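Long-range contacts in beta 1-3 glucanase (Clostridium beijerinckii NCIMB 8052, PDB 5H4E), which probably hydrolyses beta-1,3-glucans, being a beta-1,3-glucanase domain of glycoside hydrolase family 64: residues Q25-P35 against I92-K103; M52-L63 against T71-C79. One frame throughout, in Å; residues are numbered along the deposited sequence.

Contact 1 of 2, residues Q25-P35 against I92-K103; sequences QIYWAIVGKDP and IIGARMYISYGK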
loop_
_atom_site.group_PDB
_atom_site.type_symbol
_atom_site.label_atom_id
_atom_site.label_comp_id
_atom_site.label_asym_id
_atom_site.label_seq_id
_atom_site.Cartn_x
_atom_site.Cartn_y
_atom_site.Cartn_z
ATOM N N GLN A 25 -12.599 3.172 21.542
ATOM C CA GLN A 25 -11.512 2.205 21.394
ATOM C C GLN A 25 -10.880 2.244 19.997
ATOM O O GLN A 25 -10.084 1.371 19.634
ATOM C CB GLN A 25 -12.025 0.800 21.694
ATOM C CG GLN A 25 -12.536 0.658 23.121
ATOM C CD GLN A 25 -13.253 -0.647 23.372
ATOM O OE1 GLN A 25 -13.935 -1.174 22.492
ATOM N NE2 GLN A 25 -13.112 -1.176 24.589
ATOM N N ILE A 26 -11.249 3.254 19.222
ATOM C CA ILE A 26 -10.700 3.430 17.882
ATOM C C ILE A 26 -9.884 4.715 17.851
ATOM O O ILE A 26 -10.367 5.761 18.271
ATOM C CB ILE A 26 -11.818 3.474 16.832
ATOM C CG1 ILE A 26 -12.585 2.148 16.831
ATOM C CG2 ILE A 26 -11.247 3.767 15.437
ATOM C CD1 ILE A 26 -13.832 2.169 15.941
ATOM N N TYR A 27 -8.650 4.633 17.368
ATOM C CA TYR A 27 -7.759 5.788 17.348
ATOM C C TYR A 27 -7.325 6.138 15.937
ATOM O O TYR A 27 -6.943 5.254 15.187
ATOM C CB TYR A 27 -6.518 5.519 18.186
ATOM C CG TYR A 27 -6.800 5.211 19.636
ATOM C CD1 TYR A 27 -6.550 6.164 20.623
ATOM C CD2 TYR A 27 -7.298 3.968 20.029
ATOM C CE1 TYR A 27 -6.796 5.897 21.959
ATOM C CE2 TYR A 27 -7.550 3.690 21.383
ATOM C CZ TYR A 27 -7.289 4.665 22.335
ATOM O OH TYR A 27 -7.519 4.425 23.676
ATOM N N TRP A 28 -7.353 7.420 15.577
ATOM C CA TRP A 28 -6.811 7.814 14.281
ATOM C C TRP A 28 -5.762 8.920 14.380
ATOM O O TRP A 28 -5.791 9.749 15.300
ATOM C CB TRP A 28 -7.933 8.252 13.342
ATOM C CG TRP A 28 -8.631 9.496 13.781
ATOM C CD1 TRP A 28 -9.752 9.576 14.562
ATOM C CD2 TRP A 28 -8.273 10.836 13.458
ATOM N NE1 TRP A 28 -10.110 10.886 14.739
ATOM C CE2 TRP A 28 -9.213 11.680 14.078
ATOM C CE3 TRP A 28 -7.245 11.410 12.705
ATOM C CZ2 TRP A 28 -9.153 13.061 13.974
ATOM C CZ3 TRP A 28 -7.193 12.785 12.602
ATOM C CH2 TRP A 28 -8.143 13.593 13.230
ATOM N N ALA A 29 -4.838 8.907 13.426
ATOM C CA ALA A 29 -3.848 9.960 13.240
ATOM C C ALA A 29 -3.565 10.082 11.750
ATOM O O ALA A 29 -3.544 9.076 11.043
ATOM C CB ALA A 29 -2.558 9.646 14.011
ATOM N N ILE A 30 -3.372 11.302 11.257
ATOM C CA ILE A 30 -2.945 11.485 9.863
ATOM C C ILE A 30 -1.558 12.108 9.827
ATOM O O ILE A 30 -1.340 13.177 10.396
ATOM C CB ILE A 30 -3.905 12.385 9.069
ATOM C CG1 ILE A 30 -5.314 11.780 9.061
ATOM C CG2 ILE A 30 -3.405 12.569 7.642
ATOM C CD1 ILE A 30 -6.355 12.707 8.435
ATOM N N VAL A 31 -0.637 11.443 9.143
ATOM C CA VAL A 31 0.713 11.947 8.983
ATOM C C VAL A 31 1.031 12.051 7.503
ATOM O O VAL A 31 0.552 11.253 6.698
ATOM C CB VAL A 31 1.732 11.045 9.703
ATOM C CG1 VAL A 31 1.470 11.069 11.196
ATOM C CG2 VAL A 31 1.644 9.615 9.181
ATOM N N GLY A 32 1.824 13.044 7.130
ATOM C CA GLY A 32 2.087 13.272 5.724
ATOM C C GLY A 32 3.072 14.405 5.535
ATOM O O GLY A 32 3.828 14.727 6.449
ATOM N N LYS A 33 3.077 15.001 4.347
ATOM C CA LYS A 33 3.966 16.128 4.089
ATOM C C LYS A 33 3.209 17.371 3.645
ATOM O O LYS A 33 2.254 17.283 2.877
ATOM C CB LYS A 33 5.008 15.751 3.041
ATOM C CG LYS A 33 6.142 14.916 3.628
ATOM C CD LYS A 33 6.673 13.920 2.622
ATOM C CE LYS A 33 7.580 14.560 1.599
ATOM N NZ LYS A 33 8.133 13.506 0.693
ATOM N N ASP A 34 3.636 18.519 4.163
ATOM C CA ASP A 34 3.159 19.803 3.679
ATOM C C ASP A 34 3.546 19.938 2.217
ATOM O O ASP A 34 4.710 19.762 1.859
ATOM C CB ASP A 34 3.750 20.949 4.501
ATOM C CG ASP A 34 3.076 22.274 4.214
ATOM O OD1 ASP A 34 3.264 22.799 3.107
ATOM O OD2 ASP A 34 2.361 22.784 5.103
ATOM N N PRO A 35 2.567 20.238 1.360
ATOM C CA PRO A 35 2.808 20.354 -0.080
ATOM C C PRO A 35 3.852 21.411 -0.437
ATOM O O PRO A 35 4.542 21.257 -1.433
ATOM C CB PRO A 35 1.435 20.748 -0.631
ATOM C CG PRO A 35 0.465 20.199 0.370
ATOM C CD PRO A 35 1.141 20.402 1.693
ATOM N N ILE A 92 -2.419 18.031 0.628
ATOM C CA ILE A 92 -1.426 17.279 1.394
ATOM C C ILE A 92 -0.858 16.164 0.522
ATOM O O ILE A 92 -1.543 15.644 -0.361
ATOM C CB ILE A 92 -2.042 16.690 2.704
ATOM C CG1 ILE A 92 -0.959 16.146 3.646
ATOM C CG2 ILE A 92 -3.090 15.624 2.387
ATOM C CD1 ILE A 92 -1.503 15.753 5.029
ATOM N N ILE A 93 0.400 15.806 0.751
ATOM C CA ILE A 93 1.017 14.738 -0.029
ATOM C C ILE A 93 1.605 13.626 0.841
ATOM O O ILE A 93 1.895 13.835 2.023
ATOM C CB ILE A 93 2.113 15.297 -0.949
ATOM C CG1 ILE A 93 3.195 15.997 -0.139
ATOM C CG2 ILE A 93 1.512 16.279 -1.944
ATOM C CD1 ILE A 93 4.219 16.686 -1.015
ATOM N N GLY A 94 1.760 12.447 0.237
ATOM C CA GLY A 94 2.343 11.287 0.894
ATOM C C GLY A 94 1.743 11.006 2.260
ATOM O O GLY A 94 2.458 10.693 3.209
ATOM N N ALA A 95 0.424 11.128 2.369
ATOM C CA ALA A 95 -0.226 11.054 3.679
ATOM C C ALA A 95 -0.721 9.652 4.002
ATOM O O ALA A 95 -1.077 8.882 3.096
ATOM C CB ALA A 95 -1.390 12.057 3.749
ATOM N N ARG A 96 -0.707 9.317 5.292
ATOM C CA ARG A 96 -1.304 8.085 5.792
ATOM C C ARG A 96 -2.232 8.390 6.965
ATOM O O ARG A 96 -1.850 9.100 7.901
ATOM C CB ARG A 96 -0.233 7.101 6.244
ATOM C CG ARG A 96 0.666 6.615 5.138
ATOM C CD ARG A 96 1.695 5.685 5.716
ATOM N NE ARG A 96 2.434 5.004 4.675
ATOM C CZ ARG A 96 3.244 3.974 4.889
ATOM N NH1 ARG A 96 3.410 3.498 6.115
ATOM N NH2 ARG A 96 3.875 3.412 3.867
ATOM N N MET A 97 -3.447 7.853 6.917
ATOM C CA MET A 97 -4.331 7.907 8.072
ATOM C C MET A 97 -4.295 6.564 8.776
ATOM O O MET A 97 -4.929 5.619 8.321
ATOM C CB MET A 97 -5.771 8.247 7.667
ATOM C CG MET A 97 -6.727 8.354 8.854
ATOM S SD MET A 97 -8.313 9.028 8.295
ATOM C CE MET A 97 -9.141 9.377 9.841
ATOM N N TYR A 98 -3.544 6.473 9.870
ATOM C CA TYR A 98 -3.488 5.239 10.652
ATOM C C TYR A 98 -4.723 5.147 11.534
ATOM O O TYR A 98 -5.069 6.107 12.209
ATOM C CB TYR A 98 -2.234 5.189 11.549
ATOM C CG TYR A 98 -0.919 5.043 10.821
ATOM C CD1 TYR A 98 -0.423 3.787 10.494
ATOM C CD2 TYR A 98 -0.153 6.157 10.501
ATOM C CE1 TYR A 98 0.783 3.644 9.845
ATOM C CE2 TYR A 98 1.056 6.026 9.845
ATOM C CZ TYR A 98 1.521 4.760 9.526
ATOM O OH TYR A 98 2.725 4.611 8.877
ATOM N N ILE A 99 -5.374 3.990 11.532
ATOM C CA ILE A 99 -6.536 3.764 12.369
ATOM C C ILE A 99 -6.306 2.472 13.140
ATOM O O ILE A 99 -6.207 1.403 12.536
ATOM C CB ILE A 99 -7.835 3.689 11.542
ATOM C CG1 ILE A 99 -8.035 5.005 10.777
ATOM C CG2 ILE A 99 -9.052 3.416 12.464
ATOM C CD1 ILE A 99 -9.151 4.964 9.761
ATOM N N SER A 100 -6.193 2.572 14.465
ATOM C CA SER A 100 -5.896 1.395 15.282
ATOM C C SER A 100 -7.025 1.107 16.260
ATOM O O SER A 100 -7.822 1.986 16.587
ATOM C CB SER A 100 -4.574 1.561 16.036
ATOM O OG SER A 100 -4.606 2.693 16.890
ATOM N N TYR A 101 -7.096 -0.145 16.694
ATOM C CA TYR A 101 -8.121 -0.600 17.617
ATOM C C TYR A 101 -7.494 -0.849 18.993
ATOM O O TYR A 101 -6.368 -1.356 19.077
ATOM C CB TYR A 101 -8.761 -1.892 17.098
ATOM C CG TYR A 101 -9.616 -1.795 15.848
ATOM C CD1 TYR A 101 -10.135 -0.578 15.399
ATOM C CD2 TYR A 101 -9.950 -2.949 15.141
ATOM C CE1 TYR A 101 -10.942 -0.524 14.264
ATOM C CE2 TYR A 101 -10.743 -2.907 14.021
ATOM C CZ TYR A 101 -11.244 -1.704 13.586
ATOM O OH TYR A 101 -12.038 -1.707 12.458
ATOM N N GLY A 102 -8.206 -0.505 20.065
ATOM C CA GLY A 102 -7.767 -0.857 21.409
ATOM C C GLY A 102 -6.773 0.105 22.032
ATOM O O GLY A 102 -6.901 0.481 23.198
ATOM N N LYS A 103 -5.765 0.494 21.261
ATOM C CA LYS A 103 -4.782 1.465 21.718
ATOM C C LYS A 103 -4.193 2.167 20.509
ATOM O O LYS A 103 -4.278 1.654 19.389
ATOM C CB LYS A 103 -3.676 0.793 22.547
ATOM C CG LYS A 103 -3.034 -0.388 21.859
ATOM C CD LYS A 103 -1.581 -0.574 22.296
ATOM C CE LYS A 103 -1.448 -1.085 23.710
ATOM N NZ LYS A 103 -0.010 -1.200 24.130
#
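M97 runs out extended, CG anti to its backbone N (chi1 -178°), which lays CG against I30 CG1 at 3.7 Å and carries the methyl CE on to W28 CB at 3.9 Å. The chi1 of W28, 66°, turns the far end of its indole away from 92-103, where NE1 bonds Q84 O; M97 CE stays oblique to the ring. Farther along, the CG2 methyls of I26 and I99 meet at 3.7 Å, while I26 CG1 lies alongside the Y101 ring. On the other face V31 CG2 touches the edge of the Y98 ring, 3.7 Å from CE2, and Y98 OH takes a bond from R96 NH1 (3.1 Å). Y27 sets one ring face over K103 C, whose carbonyl O is held by S100 OG at 2.7 Å. Between these two faces runs an antiparallel ladder of backbone bonds, shifted by one residue at a beta bulge between V31 and K33, beyond which K33 and I93 still bond; G32 and A95 come within 3.8 Å, CA to CA. Strands 26-33 and 95-101 are neighbours in a large antiparallel sheet, and their face of I26, W28, I30, M97 and I99 packs on strands 9-16, 86-92 and 366-374, which implies a hydrophobic core between two sheets.

Contact 2 of 2, residues M52-L63 against T71-C79; sequences MKISDNDAAGHL and TFNYSNYFC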
loop_
_atom_site.group_PDB
_atom_site.type_symbol
_atom_site.label_atom_id
_atom_site.label_comp_id
_atom_site.label_asym_id
_atom_site.label_seq_id
_atom_site.Cartn_x
_atom_site.Cartn_y
_atom_site.Cartn_z
ATOM N N MET A 52 6.062 18.066 12.292
ATOM C CA MET A 52 6.600 17.166 13.301
ATOM C C MET A 52 7.908 17.733 13.837
ATOM O O MET A 52 8.740 18.238 13.079
ATOM C CB MET A 52 6.844 15.765 12.742
ATOM C CG MET A 52 5.603 15.009 12.329
ATOM S SD MET A 52 6.076 13.343 11.833
ATOM C CE MET A 52 4.576 12.818 11.006
ATOM N N LYS A 53 8.084 17.626 15.140
ATOM C CA LYS A 53 9.345 17.979 15.768
ATOM C C LYS A 53 9.797 16.855 16.701
ATOM O O LYS A 53 8.985 16.305 17.454
ATOM C CB LYS A 53 9.207 19.299 16.527
ATOM C CG LYS A 53 8.079 19.339 17.546
ATOM C CD LYS A 53 8.003 20.715 18.191
ATOM C CE LYS A 53 6.583 21.107 18.563
ATOM N NZ LYS A 53 6.034 20.387 19.766
ATOM N N ILE A 54 11.090 16.526 16.649
ATOM C CA ILE A 54 11.681 15.491 17.513
ATOM C C ILE A 54 11.225 15.581 18.978
ATOM O O ILE A 54 11.114 14.572 19.674
ATOM C CB ILE A 54 13.228 15.544 17.474
ATOM C CG1 ILE A 54 13.817 14.284 18.100
ATOM C CG2 ILE A 54 13.771 16.788 18.172
ATOM C CD1 ILE A 54 13.808 13.117 17.160
ATOM N N SER A 55 10.926 16.787 19.439
ATOM C CA SER A 55 10.513 16.989 20.818
ATOM C C SER A 55 9.122 16.417 21.117
ATOM O O SER A 55 8.735 16.296 22.276
ATOM C CB SER A 55 10.569 18.485 21.152
ATOM O OG SER A 55 10.335 19.288 20.005
ATOM N N ASP A 56 8.379 16.050 20.076
ATOM C CA ASP A 56 7.036 15.494 20.253
ATOM C C ASP A 56 7.026 14.143 20.975
ATOM O O ASP A 56 6.036 13.791 21.617
ATOM C CB ASP A 56 6.334 15.363 18.897
ATOM C CG ASP A 56 5.892 16.706 18.342
ATOM O OD1 ASP A 56 5.524 17.575 19.163
ATOM O OD2 ASP A 56 5.917 16.893 17.101
ATOM N N ASN A 57 8.125 13.399 20.881
ATOM C CA ASN A 57 8.234 12.105 21.560
ATOM C C ASN A 57 8.114 12.232 23.082
ATOM O O ASN A 57 7.639 11.318 23.757
ATOM C CB ASN A 57 9.558 11.427 21.207
ATOM C CG ASN A 57 9.645 11.026 19.749
ATOM O OD1 ASN A 57 8.637 10.712 19.109
ATOM N ND2 ASN A 57 10.856 11.027 19.214
ATOM N N ASP A 58 8.528 13.375 23.622
ATOM C CA ASP A 58 8.606 13.545 25.075
ATOM C C ASP A 58 7.592 14.533 25.640
ATOM O O ASP A 58 7.455 14.649 26.859
ATOM C CB ASP A 58 10.009 14.002 25.476
ATOM C CG ASP A 58 11.076 13.010 25.095
ATOM O OD1 ASP A 58 10.878 11.803 25.354
ATOM O OD2 ASP A 58 12.114 13.438 24.538
ATOM N N ALA A 59 6.888 15.240 24.761
ATOM C CA ALA A 59 5.910 16.241 25.180
ATOM C C ALA A 59 4.792 15.643 26.040
ATOM O O ALA A 59 4.636 14.428 26.116
ATOM C CB ALA A 59 5.321 16.938 23.956
ATOM N N ALA A 60 4.026 16.511 26.694
ATOM C CA ALA A 60 2.919 16.094 27.554
ATOM C C ALA A 60 1.926 15.179 26.839
ATOM O O ALA A 60 1.464 15.484 25.734
ATOM C CB ALA A 60 2.186 17.324 28.106
ATOM N N GLY A 61 1.593 14.065 27.485
ATOM C CA GLY A 61 0.654 13.105 26.932
ATOM C C GLY A 61 1.275 12.118 25.962
ATOM O O GLY A 61 0.574 11.473 25.193
ATOM N N HIS A 62 2.598 11.998 25.994
ATOM C CA HIS A 62 3.279 11.087 25.086
ATOM C C HIS A 62 3.077 9.647 25.526
ATOM O O HIS A 62 2.578 9.380 26.622
ATOM C CB HIS A 62 4.775 11.386 25.002
ATOM C CG HIS A 62 5.532 11.105 26.268
ATOM N ND1 HIS A 62 5.794 9.823 26.720
ATOM C CD2 HIS A 62 6.125 11.934 27.164
ATOM C CE1 HIS A 62 6.473 9.880 27.852
ATOM N NE2 HIS A 62 6.698 11.153 28.136
ATOM N N LEU A 63 3.465 8.717 24.660
ATOM C CA LEU A 63 3.304 7.306 24.939
ATOM C C LEU A 63 4.629 6.726 25.395
ATOM O O LEU A 63 5.689 7.231 25.041
ATOM C CB LEU A 63 2.786 6.570 23.691
ATOM C CG LEU A 63 1.420 7.011 23.152
ATOM C CD1 LEU A 63 1.128 6.392 21.761
ATOM C CD2 LEU A 63 0.321 6.644 24.136
ATOM N N THR A 71 13.134 0.617 26.991
ATOM C CA THR A 71 11.954 1.447 27.249
ATOM C C THR A 71 12.071 2.794 26.508
ATOM O O THR A 71 13.099 3.471 26.602
ATOM C CB THR A 71 11.774 1.682 28.763
ATOM O OG1 THR A 71 11.597 0.422 29.413
ATOM C CG2 THR A 71 10.565 2.580 29.061
ATOM N N PHE A 72 11.031 3.175 25.759
ATOM C CA PHE A 72 11.091 4.401 24.962
ATOM C C PHE A 72 9.817 5.250 25.024
ATOM O O PHE A 72 8.735 4.748 25.340
ATOM C CB PHE A 72 11.387 4.068 23.495
ATOM C CG PHE A 72 12.364 2.942 23.305
ATOM C CD1 PHE A 72 13.730 3.189 23.263
ATOM C CD2 PHE A 72 11.915 1.635 23.150
ATOM C CE1 PHE A 72 14.641 2.150 23.079
ATOM C CE2 PHE A 72 12.820 0.590 22.965
ATOM C CZ PHE A 72 14.187 0.851 22.930
ATOM N N ASN A 73 9.965 6.537 24.704
ATOM C CA ASN A 73 8.847 7.478 24.583
ATOM C C ASN A 73 8.480 7.734 23.121
ATOM O O ASN A 73 9.359 7.850 22.266
ATOM C CB ASN A 73 9.180 8.824 25.241
ATOM C CG ASN A 73 9.207 8.756 26.760
ATOM O OD1 ASN A 73 8.762 7.780 27.365
ATOM N ND2 ASN A 73 9.707 9.819 27.385
ATOM N N TYR A 74 7.188 7.862 22.833
ATOM C CA TYR A 74 6.759 8.097 21.454
ATOM C C TYR A 74 5.799 9.259 21.363
ATOM O O TYR A 74 5.089 9.553 22.318
ATOM C CB TYR A 74 6.092 6.851 20.875
ATOM C CG TYR A 74 6.948 5.610 20.946
ATOM C CD1 TYR A 74 7.014 4.856 22.116
ATOM C CD2 TYR A 74 7.679 5.183 19.840
ATOM C CE1 TYR A 74 7.790 3.711 22.190
ATOM C CE2 TYR A 74 8.459 4.039 19.905
ATOM C CZ TYR A 74 8.512 3.310 21.088
ATOM O OH TYR A 74 9.288 2.175 21.155
ATOM N N SER A 75 5.765 9.903 20.200
ATOM C CA SER A 75 4.798 10.960 19.934
ATOM C C SER A 75 3.378 10.454 20.138
ATOM O O SER A 75 3.140 9.251 20.286
ATOM C CB SER A 75 4.946 11.479 18.514
ATOM O OG SER A 75 4.624 10.452 17.586
ATOM N N ASN A 76 2.426 11.370 20.148
ATOM C CA ASN A 76 1.046 10.969 20.321
ATOM C C ASN A 76 0.168 11.869 19.479
ATOM O O ASN A 76 -0.386 12.864 19.957
ATOM C CB ASN A 76 0.637 11.012 21.787
ATOM C CG ASN A 76 -0.718 10.376 22.025
ATOM O OD1 ASN A 76 -1.336 9.832 21.104
ATOM N ND2 ASN A 76 -1.194 10.442 23.265
ATOM N N TYR A 77 0.071 11.518 18.202
ATOM C CA TYR A 77 -0.701 12.298 17.260
ATOM C C TYR A 77 -2.114 11.750 17.115
ATOM O O TYR A 77 -2.875 12.218 16.267
ATOM C CB TYR A 77 -0.012 12.311 15.898
ATOM C CG TYR A 77 1.380 12.918 15.862
ATOM C CD1 TYR A 77 1.753 13.951 16.720
ATOM C CD2 TYR A 77 2.311 12.467 14.940
ATOM C CE1 TYR A 77 3.036 14.507 16.660
ATOM C CE2 TYR A 77 3.563 13.012 14.859
ATOM C CZ TYR A 77 3.931 14.027 15.720
ATOM O OH TYR A 77 5.203 14.545 15.605
ATOM N N PHE A 78 -2.458 10.766 17.946
ATOM C CA PHE A 78 -3.714 10.033 17.804
ATOM C C PHE A 78 -4.877 10.664 18.541
ATOM O O PHE A 78 -4.694 11.375 19.534
ATOM C CB PHE A 78 -3.521 8.584 18.271
ATOM C CG PHE A 78 -2.814 7.740 17.261
ATOM C CD1 PHE A 78 -3.538 6.973 16.355
ATOM C CD2 PHE A 78 -1.436 7.771 17.157
ATOM C CE1 PHE A 78 -2.884 6.214 15.390
ATOM C CE2 PHE A 78 -0.785 7.013 16.200
ATOM C CZ PHE A 78 -1.515 6.239 15.314
ATOM N N CYS A 79 -6.074 10.387 18.031
ATOM C CA CYS A 79 -7.329 10.895 18.580
ATOM C C CYS A 79 -8.366 9.774 18.638
ATOM O O CYS A 79 -8.501 9.016 17.681
ATOM C CB CYS A 79 -7.840 12.066 17.727
ATOM S SG CYS A 79 -9.449 12.760 18.222
HETATM O O HOH W 1 3.278 14.067 21.134
#
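N73 reaches into the 52-63 loop with every atom of its side chain. CB lies 3.3 Å from N57 O and sits over one face of the H62 imidazole, a CH-pi contact 4.1 Å from the ring centroid. With CG anti to the carbonyl carbon (chi1 -72°), the amide follows across the same ring near CE1, tilted 37° to the imidazole plane. At the tip the branches part: OD1 lies 3.1 Å from H62 CE1 and bonds T64 OG1, and ND2 gives D58 OD1 a fairly straight bond of 3.1 Å in its own amide plane, arriving on the anti side of the carboxylate. H62 is steadied by ND1, which reaches L63 O from above the carbonyl plane while Y74 N comes from the opposite face. L63 and Y74 form an antiparallel hydrogen-bonded pair, the open end of the beta hairpin of strands 63-67 and 70-74. Just before it, a type II turn from A59 to H62 presents G61 O to N76 ND2 at 2.8 Å, nearly in line with the carbonyl. At the other end of the loop D56 OD2 is gripped from opposite faces by K53 N and Y77 OH, the latter at 2.9 Å, and K53 NZ closes a salt bridge on OD1. M52 brings SD to the edge of the Y77 ring, a Met-aromatic contact; the ring itself stacks on H42.

In the fold
From the N terminus the chain lays down strand 26-33, then comes back through strands 40-43 and 49-51 into the loop that opens contact 2. The hairpin of 63-67 and 70-74 follows, and 71-79 closes this short loop against 52-63. The chain then returns to the first strand, where C79 N probably bonds W28 O at 2.8 Å, passes along strand 86-92, at the edge of the five-stranded mixed sheet, and turns a corner into 95-101, closing contact 1. Contact 2 falls wholly within the larger loop. Its centre lies about 15 Å from that of contact 1, and M52 CE packs on V31 CG1 at 3.6 Å, where the 52-63 loop leaves the large sheet.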